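Local coordinates for muconolactone isomerase-like protein (Thermus thermophilus, PDB 1VDH) that catalyses the hydrogen peroxide-dependent decarboxylation of coproheme to heme b, the last step of coproporphyrin-dependent heme biosynthesis, and assembles as a homopentamer, at residues Val136-Lys149 with Trp196-Phe210. Numbering follows the deposited sequence.
Sequences VPKSGYVCFYPMNK and WEWGVDLFSEDPVQF
Glu197 OE1 is gripped twice, by a water 2.6 Å away that also donates to Lys149 O and by Arg218 of a neighbouring subunit. An extended acid suits this place, since its OE2 accepts from Lys149 N at 2.8 Å, on the syn side but about 33° out of the carboxylate plane. Glu197 and Trp198 together face Met147, a classic beta bulge; beyond it strands 141-149 and 198-204 run antiparallel in the barrel sheet. On one face of the pair Pro146 lays CG over the five-membered ring of Trp196, 3.7 Å from its centroid, a CH-pi contact of a rigid, puckered ring with a flat indole. An alanine in place of Trp196 would probably strip the aromatic cover from one side of Pro146 and open a gap there. On the other face, with CG between backbone N and carbonyl carbon (chi1 63°), the Tyr145 ring leans toward Val200, whose CB lies 3.7 Å from its centroid; Leu202 CD1 meets its edge. Farther along, Cys143 CB sits 3.5 Å above the Phe210 ring centroid, tying the sheet to the start of helix 207-217. Paired backbone bonds of Tyr145 with Val200 and Met147 with Trp198 are consistent with a firm frame for the predicted catalytic Tyr145 and coproheme-binding residues Tyr145-Lys149.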
loop_
_atom_site.group_PDB
_atom_site.type_symbol
_atom_site.label_atom_id
_atom_site.label_comp_id
_atom_site.label_asym_id
_atom_site.label_seq_id
_atom_site.Cartn_x
_atom_site.Cartn_y
_atom_site.Cartn_z
ATOM N N VAL A 136 12.455 -13.908 -27.562
ATOM C CA VAL A 136 11.034 -13.741 -27.285
ATOM C C VAL A 136 10.221 -14.204 -28.501
ATOM O O VAL A 136 10.448 -13.729 -29.614
ATOM C CB VAL A 136 10.714 -12.254 -27.002
ATOM C CG1 VAL A 136 9.237 -12.060 -26.805
ATOM C CG2 VAL A 136 11.483 -11.773 -25.782
ATOM N N PRO A 137 9.282 -15.153 -28.308
ATOM C CA PRO A 137 8.463 -15.646 -29.423
ATOM C C PRO A 137 7.615 -14.540 -30.054
ATOM O O PRO A 137 7.208 -13.586 -29.382
ATOM C CB PRO A 137 7.631 -16.766 -28.780
ATOM C CG PRO A 137 7.605 -16.412 -27.330
ATOM C CD PRO A 137 8.993 -15.900 -27.070
ATOM N N LYS A 138 7.366 -14.662 -31.355
ATOM C CA LYS A 138 6.634 -13.636 -32.092
ATOM C C LYS A 138 5.151 -13.869 -32.360
ATOM O O LYS A 138 4.627 -13.432 -33.382
ATOM C CB LYS A 138 7.358 -13.342 -33.406
ATOM C CG LYS A 138 8.851 -13.092 -33.237
ATOM C CD LYS A 138 9.113 -11.878 -32.366
ATOM C CE LYS A 138 10.598 -11.672 -32.155
ATOM N NZ LYS A 138 10.866 -10.445 -31.366
ATOM N N SER A 139 4.473 -14.516 -31.423
ATOM C CA SER A 139 3.044 -14.778 -31.546
ATOM C C SER A 139 2.538 -15.224 -30.187
ATOM O O SER A 139 3.325 -15.445 -29.267
ATOM C CB SER A 139 2.780 -15.885 -32.576
ATOM O OG SER A 139 3.341 -17.120 -32.160
ATOM N N GLY A 140 1.224 -15.357 -30.062
ATOM C CA GLY A 140 0.660 -15.813 -28.811
ATOM C C GLY A 140 0.560 -14.794 -27.693
ATOM O O GLY A 140 0.391 -13.597 -27.927
ATOM N N TYR A 141 0.724 -15.289 -26.471
ATOM C CA TYR A 141 0.589 -14.480 -25.270
ATOM C C TYR A 141 1.750 -14.630 -24.299
ATOM O O TYR A 141 2.551 -15.559 -24.401
ATOM C CB TYR A 141 -0.714 -14.877 -24.553
ATOM C CG TYR A 141 -1.928 -14.807 -25.451
ATOM C CD1 TYR A 141 -2.758 -13.685 -25.450
ATOM C CD2 TYR A 141 -2.188 -15.819 -26.375
ATOM C CE1 TYR A 141 -3.812 -13.569 -26.360
ATOM C CE2 TYR A 141 -3.233 -15.710 -27.286
ATOM C CZ TYR A 141 -4.035 -14.587 -27.277
ATOM O OH TYR A 141 -5.038 -14.469 -28.216
ATOM N N VAL A 142 1.818 -13.702 -23.351
ATOM C CA VAL A 142 2.842 -13.720 -22.324
ATOM C C VAL A 142 2.190 -13.597 -20.951
ATOM O O VAL A 142 1.143 -12.961 -20.801
ATOM C CB VAL A 142 3.864 -12.552 -22.481
ATOM C CG1 VAL A 142 3.189 -11.202 -22.229
ATOM C CG2 VAL A 142 5.030 -12.743 -21.505
ATOM N N CYS A 143 2.777 -14.285 -19.980
ATOM C CA CYS A 143 2.347 -14.225 -18.591
ATOM C C CYS A 143 3.604 -13.900 -17.801
ATOM O O CYS A 143 4.594 -14.634 -17.880
ATOM C CB CYS A 143 1.793 -15.564 -18.098
ATOM S SG CYS A 143 1.637 -15.670 -16.266
ATOM N N PHE A 144 3.597 -12.765 -17.110
ATOM C CA PHE A 144 4.738 -12.380 -16.290
ATOM C C PHE A 144 4.333 -12.216 -14.839
ATOM O O PHE A 144 3.304 -11.611 -14.537
ATOM C CB PHE A 144 5.366 -11.053 -16.744
ATOM C CG PHE A 144 6.348 -10.485 -15.739
ATOM C CD1 PHE A 144 5.978 -9.435 -14.896
ATOM C CD2 PHE A 144 7.605 -11.057 -15.579
ATOM C CE1 PHE A 144 6.843 -8.972 -13.907
ATOM C CE2 PHE A 144 8.481 -10.604 -14.592
ATOM C CZ PHE A 144 8.099 -9.560 -13.752
ATOM N N TYR A 145 5.187 -12.702 -13.948
ATOM C CA TYR A 145 4.968 -12.560 -12.517
ATOM C C TYR A 145 6.279 -12.733 -11.776
ATOM O O TYR A 145 7.145 -13.499 -12.205
ATOM C CB TYR A 145 3.943 -13.575 -11.995
ATOM C CG TYR A 145 4.352 -15.027 -12.127
ATOM C CD1 TYR A 145 4.960 -15.701 -11.066
ATOM C CD2 TYR A 145 4.086 -15.739 -13.293
ATOM C CE1 TYR A 145 5.289 -17.050 -11.165
ATOM C CE2 TYR A 145 4.412 -17.086 -13.402
ATOM C CZ TYR A 145 5.011 -17.733 -12.336
ATOM O OH TYR A 145 5.330 -19.064 -12.449
ATOM N N PRO A 146 6.499 -11.919 -10.734
ATOM C CA PRO A 146 7.720 -12.015 -9.939
ATOM C C PRO A 146 7.409 -12.916 -8.738
ATOM O O PRO A 146 6.235 -13.152 -8.418
ATOM C CB PRO A 146 7.953 -10.566 -9.517
ATOM C CG PRO A 146 6.564 -10.077 -9.273
ATOM C CD PRO A 146 5.780 -10.662 -10.445
ATOM N N MET A 147 8.443 -13.422 -8.077
ATOM C CA MET A 147 8.229 -14.286 -6.920
ATOM C C MET A 147 9.477 -14.399 -6.060
ATOM O O MET A 147 10.580 -14.076 -6.503
ATOM C CB MET A 147 7.791 -15.695 -7.366
ATOM C CG MET A 147 8.853 -16.493 -8.128
ATOM S SD MET A 147 8.293 -18.173 -8.585
ATOM C CE MET A 147 8.380 -19.008 -7.011
ATOM N N ASN A 148 9.266 -14.820 -4.814
ATOM C CA ASN A 148 10.329 -15.057 -3.841
ATOM C C ASN A 148 10.156 -16.488 -3.350
ATOM O O ASN A 148 9.112 -17.112 -3.566
ATOM C CB ASN A 148 10.160 -14.188 -2.584
ATOM C CG ASN A 148 10.223 -12.708 -2.861
ATOM O OD1 ASN A 148 9.557 -11.922 -2.190
ATOM N ND2 ASN A 148 11.039 -12.315 -3.825
ATOM N N LYS A 149 11.184 -16.995 -2.675
ATOM C CA LYS A 149 11.122 -18.309 -2.060
ATOM C C LYS A 149 10.936 -17.958 -0.588
ATOM O O LYS A 149 11.712 -17.182 -0.012
ATOM C CB LYS A 149 12.409 -19.104 -2.292
ATOM C CG LYS A 149 12.374 -19.974 -3.550
ATOM C CD LYS A 149 11.448 -21.172 -3.376
ATOM C CE LYS A 149 11.528 -22.132 -4.569
ATOM N NZ LYS A 149 11.027 -21.531 -5.836
ATOM N N TRP A 196 11.786 -8.379 -6.039
ATOM C CA TRP A 196 11.507 -9.806 -5.861
ATOM C C TRP A 196 12.742 -10.599 -6.293
ATOM O O TRP A 196 13.573 -10.097 -7.046
ATOM C CB TRP A 196 10.291 -10.231 -6.692
ATOM C CG TRP A 196 9.013 -9.509 -6.328
ATOM C CD1 TRP A 196 8.648 -8.246 -6.703
ATOM C CD2 TRP A 196 7.934 -10.018 -5.531
ATOM N NE1 TRP A 196 7.413 -7.937 -6.190
ATOM C CE2 TRP A 196 6.950 -9.006 -5.466
ATOM C CE3 TRP A 196 7.703 -11.232 -4.866
ATOM C CZ2 TRP A 196 5.748 -9.169 -4.760
ATOM C CZ3 TRP A 196 6.504 -11.397 -4.161
ATOM C CH2 TRP A 196 5.545 -10.367 -4.115
ATOM N N GLU A 197 12.853 -11.834 -5.817
ATOM C CA GLU A 197 14.001 -12.682 -6.127
ATOM C C GLU A 197 14.060 -13.214 -7.553
ATOM O O GLU A 197 15.146 -13.389 -8.105
ATOM C CB GLU A 197 14.084 -13.820 -5.114
ATOM C CG GLU A 197 14.394 -13.324 -3.708
ATOM C CD GLU A 197 14.005 -14.307 -2.621
ATOM O OE1 GLU A 197 14.173 -13.952 -1.440
ATOM O OE2 GLU A 197 13.533 -15.421 -2.933
ATOM N N TRP A 198 12.898 -13.470 -8.147
ATOM C CA TRP A 198 12.846 -13.967 -9.519
ATOM C C TRP A 198 11.732 -13.330 -10.324
ATOM O O TRP A 198 10.746 -12.841 -9.777
ATOM C CB TRP A 198 12.624 -15.487 -9.564
ATOM C CG TRP A 198 13.785 -16.304 -9.089
ATOM C CD1 TRP A 198 14.880 -16.684 -9.818
ATOM C CD2 TRP A 198 13.980 -16.822 -7.770
ATOM N NE1 TRP A 198 15.748 -17.398 -9.027
ATOM C CE2 TRP A 198 15.221 -17.497 -7.765
ATOM C CE3 TRP A 198 13.227 -16.777 -6.586
ATOM C CZ2 TRP A 198 15.730 -18.123 -6.619
ATOM C CZ3 TRP A 198 13.734 -17.400 -5.447
ATOM C CH2 TRP A 198 14.976 -18.063 -5.474
ATOM N N GLY A 199 11.933 -13.335 -11.636
ATOM C CA GLY A 199 10.942 -12.856 -12.573
ATOM C C GLY A 199 10.626 -14.095 -13.397
ATOM O O GLY A 199 11.530 -14.886 -13.697
ATOM N N VAL A 200 9.353 -14.314 -13.712
ATOM C CA VAL A 200 8.965 -15.474 -14.508
ATOM C C VAL A 200 8.144 -15.066 -15.727
ATOM O O VAL A 200 7.145 -14.362 -15.599
ATOM C CB VAL A 200 8.119 -16.486 -13.691
ATOM C CG1 VAL A 200 7.774 -17.700 -14.557
ATOM C CG2 VAL A 200 8.870 -16.935 -12.437
ATOM N N ASP A 201 8.587 -15.503 -16.904
ATOM C CA ASP A 201 7.890 -15.237 -18.159
ATOM C C ASP A 201 7.430 -16.550 -18.763
ATOM O O ASP A 201 8.240 -17.452 -18.990
ATOM C CB ASP A 201 8.805 -14.552 -19.171
ATOM C CG ASP A 201 9.080 -13.118 -18.823
ATOM O OD1 ASP A 201 8.188 -12.270 -19.048
ATOM O OD2 ASP A 201 10.184 -12.846 -18.322
ATOM N N LEU A 202 6.126 -16.673 -18.975
ATOM C CA LEU A 202 5.557 -17.864 -19.598
ATOM C C LEU A 202 5.029 -17.415 -20.959
ATOM O O LEU A 202 4.470 -16.327 -21.079
ATOM C CB LEU A 202 4.403 -18.429 -18.755
ATOM C CG LEU A 202 4.678 -18.784 -17.284
ATOM C CD1 LEU A 202 3.419 -19.386 -16.652
ATOM C CD2 LEU A 202 5.842 -19.760 -17.179
ATOM N N PHE A 203 5.239 -18.237 -21.983
ATOM C CA PHE A 203 4.781 -17.920 -23.330
ATOM C C PHE A 203 3.934 -19.075 -23.844
ATOM O O PHE A 203 4.316 -20.240 -23.702
ATOM C CB PHE A 203 5.975 -17.701 -24.262
ATOM C CG PHE A 203 6.902 -16.602 -23.818
ATOM C CD1 PHE A 203 6.567 -15.268 -24.016
ATOM C CD2 PHE A 203 8.117 -16.906 -23.216
ATOM C CE1 PHE A 203 7.435 -14.246 -23.623
ATOM C CE2 PHE A 203 8.992 -15.892 -22.819
ATOM C CZ PHE A 203 8.649 -14.561 -23.023
ATOM N N SER A 204 2.796 -18.754 -24.453
ATOM C CA SER A 204 1.888 -19.780 -24.969
ATOM C C SER A 204 0.928 -19.177 -25.979
ATOM O O SER A 204 0.727 -17.965 -26.002
ATOM C CB SER A 204 1.071 -20.382 -23.814
ATOM O OG SER A 204 0.260 -21.463 -24.255
ATOM N N GLU A 205 0.322 -20.030 -26.803
ATOM C CA GLU A 205 -0.639 -19.569 -27.802
ATOM C C GLU A 205 -2.035 -19.466 -27.203
ATOM O O GLU A 205 -2.961 -18.985 -27.852
ATOM C CB GLU A 205 -0.668 -20.519 -29.007
ATOM C CG GLU A 205 0.648 -20.607 -29.769
ATOM C CD GLU A 205 1.108 -19.271 -30.346
ATOM O OE1 GLU A 205 0.297 -18.573 -30.998
ATOM O OE2 GLU A 205 2.293 -18.923 -30.160
ATOM N N ASP A 206 -2.178 -19.922 -25.961
ATOM C CA ASP A 206 -3.462 -19.897 -25.265
ATOM C C ASP A 206 -3.219 -19.492 -23.813
ATOM O O ASP A 206 -2.537 -20.198 -23.076
ATOM C CB ASP A 206 -4.107 -21.293 -25.324
ATOM C CG ASP A 206 -5.534 -21.325 -24.768
ATOM O OD1 ASP A 206 -5.994 -20.340 -24.152
ATOM O OD2 ASP A 206 -6.204 -22.364 -24.947
ATOM N N PRO A 207 -3.789 -18.349 -23.386
ATOM C CA PRO A 207 -3.615 -17.873 -22.011
ATOM C C PRO A 207 -4.137 -18.859 -20.966
ATOM O O PRO A 207 -3.682 -18.857 -19.829
ATOM C CB PRO A 207 -4.376 -16.538 -22.004
ATOM C CG PRO A 207 -5.405 -16.715 -23.064
ATOM C CD PRO A 207 -4.649 -17.431 -24.154
ATOM N N VAL A 208 -5.054 -19.734 -21.369
ATOM C CA VAL A 208 -5.599 -20.730 -20.453
ATOM C C VAL A 208 -4.494 -21.686 -20.006
ATOM O O VAL A 208 -4.533 -22.206 -18.894
ATOM C CB VAL A 208 -6.781 -21.502 -21.088
ATOM C CG1 VAL A 208 -7.221 -22.658 -20.197
ATOM C CG2 VAL A 208 -7.952 -20.554 -21.298
ATOM N N GLN A 209 -3.486 -21.887 -20.855
ATOM C CA GLN A 209 -2.373 -22.763 -20.493
ATOM C C GLN A 209 -1.634 -22.192 -19.282
ATOM O O GLN A 209 -1.142 -22.948 -18.441
ATOM C CB GLN A 209 -1.431 -22.975 -21.682
ATOM C CG GLN A 209 -2.002 -23.908 -22.754
ATOM C CD GLN A 209 -2.076 -25.357 -22.286
ATOM O OE1 GLN A 209 -1.085 -25.919 -21.818
ATOM N NE2 GLN A 209 -3.253 -25.962 -22.402
ATOM N N PHE A 210 -1.579 -20.862 -19.185
ATOM C CA PHE A 210 -0.944 -20.207 -18.037
ATOM C C PHE A 210 -1.722 -20.590 -16.775
ATOM O O PHE A 210 -1.136 -20.901 -15.732
ATOM C CB PHE A 210 -1.003 -18.684 -18.167
ATOM C CG PHE A 210 -0.317 -18.135 -19.387
ATOM C CD1 PHE A 210 -0.829 -17.011 -20.026
ATOM C CD2 PHE A 210 0.858 -18.705 -19.871
ATOM C CE1 PHE A 210 -0.184 -16.453 -21.128
ATOM C CE2 PHE A 210 1.514 -18.155 -20.974
ATOM C CZ PHE A 210 0.996 -17.028 -21.603
HETATM O O HOH W 1 12.864 -14.816 0.603
#